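Local coordinates for protein 5-carboxymethyl-2-hydroxymuconate semialdehyde dehydrogenase (Thermus thermophilus, PDB 2D4E) that probably catalyses the NAD-dependent oxidation of 5-carboxymethyl-2-hydroxymuconate semialdehyde to the corresponding acid, as a member of the aldehyde dehydrogenase family, at residues Glu97-His102 against Arg127-Phe132; Ala235-Pro240 against Arg259-His264. One frame throughout, in Å; residues are numbered along the deposited sequence.

Two ways of joining helices in one aldehyde dehydrogenase subunit are compared here. Contact 1 pairs helices 85-101 and 118-136 almost antiparallel and is apolar; contact 2 brings together the C-terminal ends of helices 229-238 and 251-261 beside the parallel sheet, with a water between them. Their centres lie 32 Å apart, their nearest atoms are about 16 Å apart, and along the chain the first is complete before the second begins. The bound NAD relates to them unequally: the side chain of Val237 in contact 2 comes within about 4 Å of it, whereas that of Ala128 in contact 1 stays about 14 Å away.

Contact 1: Glu97-His102 against Arg127-Phe132; sequences ELIEKH and RAAENF
Ile99 reaches across to helix 118-136 with two branches, each finding its own partner. CG2 rests against CB of Ala129 at 3.9 Å, while CD1, at the end of the longer branch, comes to 3.6 Å from CD1 of the Phe132 ring. The isoleucine and phenylalanine side chains cross at about a right angle, the methyl approaching the ring obliquely. With CG2 anti to the backbone N and CG1 anti to the carbonyl carbon (chi1 -75°), the isoleucine divides its two arms between the alanine and the ring. Glu100 adds the aliphatic part of its chain: its CG lies 3.9 Å from CB of Ala129, which is thus met by two consecutive residues of the facing helix. This is an antiparallel helix pair: the axes of the two short segments come within 8.8 Å and run at 168° to one another. It belongs to the run of helices that comes before strand 166-169 of the parallel sheet in the NAD-binding part of the fold. The small Ala129 allows such proximity, its CA being 5.8 Å from that of Ile99. Cutting Ile99 back to an alanine removes both CG2 and CD1, which would probably open a gap between Ala129 and the Phe132 ring and set the ring freer to shift. One shell out, Phe132 is also packed by Leu92, Ile95 and Ala96, so helix 85-101 holds this ring with more than its last turn. Farther from Ile99 on helix 118-136, Arg127 NH1 donates to Asn131 OD1 at 3.0 Å; the oxygen lies in the guanidinium plane, but the donor stands 55° out of the amide's carbonyl plane. The same NH1 forms a salt bridge to Glu130 OE1 at 3.2 Å, and Asn131 ND2 is hydrogen-bonded to Thr180 OG1, tying this helix to helix 175-188.

Contact 2: Ala235-Pro240 against Arg259-His264; sequences ALVAHP and RNAADH
Val237 and Ala261 bring two helices of a Rossmann-like alpha/beta domain together, as expected in the NAD-binding part of an aldehyde dehydrogenase: helix 229-238 leads into strand 244-248, and helix 251-261 follows that strand. From CB outward, Val237 already lies against the side-chain amide of Asn260. CG1, anti to the backbone N (chi1 175°), continues along that amide group, 3.7 Å from CG of Asn260, and also meets CB of Ala261 at 4.1 Å. CG2, anti to the carbonyl carbon, is the branch not used against 259-264. The valine also packs on Ile169 of strand 166-169, and its side chain lies about 4 Å from the bound NAD, at the edge of the cofactor pocket. The valine and asparagine side chains lie obliquely across one another, and CB of Ala238 borders the same amide. Val237 and Ala261 both pack on Leu245 of strand 244-248, which seats the helix pair on the sheet.

Farther along, Pro240 covers the imidazole of His264: CB sits 4.0 Å from the ring centroid, 30° off the normal, in a CH-pi contact over one face. The ring is brought to the proline by its own first torsion, with CG anti to the carbonyl carbon (chi1 -70°). Arg259 and Asp263 form salt bridges with Asp263 and Arg259, respectively, of the second subunit, so the segment that packs against Val237 also takes part in a subunit interface. The polar link between the segments runs through one water. It donates to Val237 O at 2.7 Å and to Asn260 O at 3.0 Å, and its third bond is made at the edge of the imidazole, in the ring plane, to His264 ND1 at 3.2 Å.

Contact 1: Glu97-His102 against Arg127-Phe132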
loop_
_atom_site.group_PDB
_atom_site.type_symbol
_atom_site.label_atom_id
_atom_site.label_comp_id
_atom_site.label_asym_id
_atom_site.label_seq_id
_atom_site.Cartn_x
_atom_site.Cartn_y
_atom_site.Cartn_z
ATOM N N GLU C 97 -1.016 21.409 21.715
ATOM C CA GLU C 97 -1.271 21.649 23.128
ATOM C C GLU C 97 -1.462 23.141 23.395
ATOM O O GLU C 97 -2.389 23.538 24.103
ATOM C CB GLU C 97 -0.105 21.102 23.961
ATOM C CG GLU C 97 -0.229 21.333 25.456
ATOM C CD GLU C 97 0.864 20.627 26.251
ATOM O OE1 GLU C 97 2.065 20.855 25.976
ATOM O OE2 GLU C 97 0.515 19.844 27.162
ATOM N N LEU C 98 -0.593 23.967 22.818
ATOM C CA LEU C 98 -0.669 25.413 23.006
ATOM C C LEU C 98 -1.867 26.061 22.314
ATOM O O LEU C 98 -2.386 27.071 22.792
ATOM C CB LEU C 98 0.636 26.072 22.556
ATOM C CG LEU C 98 1.822 25.741 23.474
ATOM C CD1 LEU C 98 3.096 26.378 22.942
ATOM C CD2 LEU C 98 1.522 26.234 24.893
ATOM N N ILE C 99 -2.298 25.497 21.188
ATOM C CA ILE C 99 -3.469 26.022 20.493
ATOM C C ILE C 99 -4.663 25.814 21.436
ATOM O O ILE C 99 -5.515 26.695 21.599
ATOM C CB ILE C 99 -3.718 25.270 19.157
ATOM C CG1 ILE C 99 -2.697 25.725 18.108
ATOM C CG2 ILE C 99 -5.139 25.525 18.655
ATOM C CD1 ILE C 99 -2.784 24.971 16.787
ATOM N N GLU C 100 -4.704 24.649 22.072
ATOM C CA GLU C 100 -5.776 24.338 23.005
ATOM C C GLU C 100 -5.759 25.283 24.210
ATOM O O GLU C 100 -6.815 25.702 24.695
ATOM C CB GLU C 100 -5.661 22.881 23.471
ATOM C CG GLU C 100 -5.972 21.873 22.364
ATOM C CD GLU C 100 -5.614 20.433 22.725
ATOM O OE1 GLU C 100 -5.803 19.548 21.863
ATOM O OE2 GLU C 100 -5.145 20.183 23.856
ATOM N N LYS C 101 -4.561 25.634 24.676
ATOM C CA LYS C 101 -4.423 26.517 25.828
ATOM C C LYS C 101 -4.870 27.939 25.512
ATOM O O LYS C 101 -5.360 28.653 26.387
ATOM C CB LYS C 101 -2.972 26.544 26.323
ATOM C CG LYS C 101 -2.850 27.016 27.767
ATOM C CD LYS C 101 -1.409 27.261 28.198
ATOM C CE LYS C 101 -0.880 28.571 27.633
ATOM N NZ LYS C 101 0.445 28.941 28.209
ATOM N N HIS C 102 -4.690 28.350 24.261
ATOM C CA HIS C 102 -5.083 29.689 23.837
ATOM C C HIS C 102 -6.369 29.639 23.011
ATOM O O HIS C 102 -6.696 30.597 22.319
ATOM C CB HIS C 102 -3.967 30.317 22.997
ATOM C CG HIS C 102 -2.680 30.501 23.740
ATOM N ND1 HIS C 102 -2.461 31.554 24.603
ATOM C CD2 HIS C 102 -1.547 29.759 23.759
ATOM C CE1 HIS C 102 -1.250 31.451 25.120
ATOM N NE2 HIS C 102 -0.675 30.371 24.625
ATOM N N ARG C 127 -10.416 21.855 15.618
ATOM C CA ARG C 127 -9.992 21.178 14.390
ATOM C C ARG C 127 -8.561 21.578 14.042
ATOM O O ARG C 127 -7.789 20.769 13.537
ATOM C CB ARG C 127 -10.919 21.530 13.220
ATOM C CG ARG C 127 -12.213 20.727 13.174
ATOM C CD ARG C 127 -11.978 19.273 12.721
ATOM N NE ARG C 127 -11.502 19.165 11.334
ATOM C CZ ARG C 127 -10.220 19.124 10.965
ATOM N NH1 ARG C 127 -9.252 19.170 11.874
ATOM N NH2 ARG C 127 -9.904 19.059 9.678
ATOM N N ALA C 128 -8.221 22.836 14.303
ATOM C CA ALA C 128 -6.880 23.337 14.028
ATOM C C ALA C 128 -5.877 22.588 14.897
ATOM O O ALA C 128 -4.814 22.177 14.428
ATOM C CB ALA C 128 -6.809 24.824 14.318
ATOM N N ALA C 129 -6.214 22.417 16.170
ATOM C CA ALA C 129 -5.338 21.694 17.081
ATOM C C ALA C 129 -5.219 20.257 16.564
ATOM O O ALA C 129 -4.123 19.687 16.527
ATOM C CB ALA C 129 -5.918 21.711 18.490
ATOM N N GLU C 130 -6.350 19.686 16.155
ATOM C CA GLU C 130 -6.376 18.323 15.625
ATOM C C GLU C 130 -5.500 18.171 14.382
ATOM O O GLU C 130 -4.934 17.101 14.146
ATOM C CB GLU C 130 -7.810 17.901 15.286
ATOM C CG GLU C 130 -7.909 16.541 14.590
ATOM C CD GLU C 130 -9.350 16.079 14.378
ATOM O OE1 GLU C 130 -10.173 16.877 13.871
ATOM O OE2 GLU C 130 -9.655 14.912 14.712
ATOM N N ASN C 131 -5.400 19.229 13.583
ATOM C CA ASN C 131 -4.572 19.180 12.386
ATOM C C ASN C 131 -3.130 18.850 12.783
ATOM O O ASN C 131 -2.478 18.024 12.146
ATOM C CB ASN C 131 -4.613 20.517 11.627
ATOM C CG ASN C 131 -5.898 20.702 10.830
ATOM O OD1 ASN C 131 -6.591 19.733 10.507
ATOM N ND2 ASN C 131 -6.211 21.951 10.490
ATOM N N PHE C 132 -2.641 19.486 13.842
ATOM C CA PHE C 132 -1.278 19.232 14.307
ATOM C C PHE C 132 -1.143 17.882 15.009
ATOM O O PHE C 132 -0.170 17.162 14.799
ATOM C CB PHE C 132 -0.804 20.353 15.240
ATOM C CG PHE C 132 -0.452 21.623 14.521
ATOM C CD1 PHE C 132 -1.390 22.639 14.367
ATOM C CD2 PHE C 132 0.813 21.784 13.957
ATOM C CE1 PHE C 132 -1.076 23.799 13.657
ATOM C CE2 PHE C 132 1.137 22.935 13.245
ATOM C CZ PHE C 132 0.187 23.946 13.094
#

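Contact 2: Ala235-Pro240 against Arg259-His264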
loop_
_atom_site.group_PDB
_atom_site.type_symbol
_atom_site.label_atom_id
_atom_site.label_comp_id
_atom_site.label_asym_id
_atom_site.label_seq_id
_atom_site.Cartn_x
_atom_site.Cartn_y
_atom_site.Cartn_z
ATOM N N ALA C 235 4.734 38.263 -4.378
ATOM C CA ALA C 235 6.176 38.236 -4.128
ATOM C C ALA C 235 6.591 36.849 -3.630
ATOM O O ALA C 235 7.664 36.352 -3.972
ATOM C CB ALA C 235 6.563 39.301 -3.105
ATOM N N LEU C 236 5.736 36.228 -2.825
ATOM C CA LEU C 236 6.031 34.894 -2.302
ATOM C C LEU C 236 6.003 33.870 -3.443
ATOM O O LEU C 236 6.869 32.999 -3.532
ATOM C CB LEU C 236 5.018 34.507 -1.215
ATOM C CG LEU C 236 5.138 33.106 -0.586
ATOM C CD1 LEU C 236 6.553 32.862 -0.090
ATOM C CD2 LEU C 236 4.140 32.968 0.556
ATOM N N VAL C 237 5.012 33.985 -4.321
ATOM C CA VAL C 237 4.897 33.070 -5.446
ATOM C C VAL C 237 6.101 33.187 -6.373
ATOM O O VAL C 237 6.566 32.197 -6.932
ATOM C CB VAL C 237 3.611 33.341 -6.254
ATOM C CG1 VAL C 237 3.567 32.454 -7.488
ATOM C CG2 VAL C 237 2.389 33.080 -5.379
ATOM N N ALA C 238 6.616 34.400 -6.519
ATOM C CA ALA C 238 7.756 34.641 -7.396
ATOM C C ALA C 238 9.120 34.332 -6.806
ATOM O O ALA C 238 10.084 34.189 -7.556
ATOM C CB ALA C 238 7.740 36.090 -7.880
ATOM N N HIS C 239 9.218 34.210 -5.486
ATOM C CA HIS C 239 10.522 33.979 -4.870
ATOM C C HIS C 239 11.167 32.634 -5.182
ATOM O O HIS C 239 10.583 31.575 -4.944
ATOM C CB HIS C 239 10.455 34.173 -3.358
ATOM C CG HIS C 239 11.775 34.527 -2.750
ATOM N ND1 HIS C 239 12.850 33.663 -2.752
ATOM C CD2 HIS C 239 12.216 35.675 -2.181
ATOM C CE1 HIS C 239 13.895 34.264 -2.212
ATOM N NE2 HIS C 239 13.537 35.486 -1.857
ATOM N N PRO C 240 12.407 32.667 -5.695
ATOM C CA PRO C 240 13.197 31.490 -6.068
ATOM C C PRO C 240 13.598 30.538 -4.945
ATOM O O PRO C 240 14.035 29.419 -5.216
ATOM C CB PRO C 240 14.413 32.096 -6.778
ATOM C CG PRO C 240 14.601 33.396 -6.074
ATOM C CD PRO C 240 13.171 33.907 -5.933
ATOM N N ARG C 259 0.575 30.959 -13.298
ATOM C CA ARG C 259 1.280 31.692 -14.346
ATOM C C ARG C 259 2.576 32.287 -13.804
ATOM O O ARG C 259 3.625 32.203 -14.440
ATOM C CB ARG C 259 0.380 32.804 -14.891
ATOM C CG ARG C 259 0.867 33.447 -16.182
ATOM C CD ARG C 259 -0.171 34.427 -16.735
ATOM N NE ARG C 259 -1.435 33.764 -17.056
ATOM C CZ ARG C 259 -2.609 34.047 -16.491
ATOM N NH1 ARG C 259 -2.704 34.991 -15.560
ATOM N NH2 ARG C 259 -3.696 33.381 -16.859
ATOM N N ASN C 260 2.488 32.877 -12.616
ATOM C CA ASN C 260 3.625 33.496 -11.950
ATOM C C ASN C 260 4.616 32.430 -11.467
ATOM O O ASN C 260 5.831 32.630 -11.495
ATOM C CB ASN C 260 3.108 34.331 -10.767
ATOM C CG ASN C 260 4.216 35.055 -10.011
ATOM O OD1 ASN C 260 3.967 35.681 -8.970
ATOM N ND2 ASN C 260 5.438 34.977 -10.526
ATOM N N ALA C 261 4.090 31.291 -11.039
ATOM C CA ALA C 261 4.915 30.200 -10.534
ATOM C C ALA C 261 5.747 29.508 -11.616
ATOM O O ALA C 261 6.754 28.856 -11.319
ATOM C CB ALA C 261 4.031 29.178 -9.829
ATOM N N ALA C 262 5.331 29.654 -12.867
ATOM C CA ALA C 262 6.026 29.015 -13.982
ATOM C C ALA C 262 7.491 29.417 -14.140
ATOM O O ALA C 262 8.304 28.621 -14.605
ATOM C CB ALA C 262 5.274 29.286 -15.285
ATOM N N ASP C 263 7.832 30.642 -13.754
ATOM C CA ASP C 263 9.206 31.112 -13.893
ATOM C C ASP C 263 10.226 30.274 -13.122
ATOM O O ASP C 263 11.400 30.218 -13.490
ATOM C CB ASP C 263 9.309 32.580 -13.461
ATOM C CG ASP C 263 8.456 33.503 -14.322
ATOM O OD1 ASP C 263 8.584 33.458 -15.564
ATOM O OD2 ASP C 263 7.659 34.280 -13.759
ATOM N N HIS C 264 9.779 29.616 -12.058
ATOM C CA HIS C 264 10.671 28.791 -11.256
ATOM C C HIS C 264 10.167 27.351 -11.173
ATOM O O HIS C 264 10.587 26.566 -10.334
ATOM C CB HIS C 264 10.748 29.398 -9.853
ATOM C CG HIS C 264 11.495 30.705 -9.911
ATOM N ND1 HIS C 264 10.895 31.913 -9.781
ATOM C CD2 HIS C 264 12.867 30.908 -10.099
ATOM C CE1 HIS C 264 11.882 32.823 -9.885
ATOM N NE2 HIS C 264 13.073 32.250 -10.076
HETATM O O HOH W 1 7.774 31.808 -9.365
#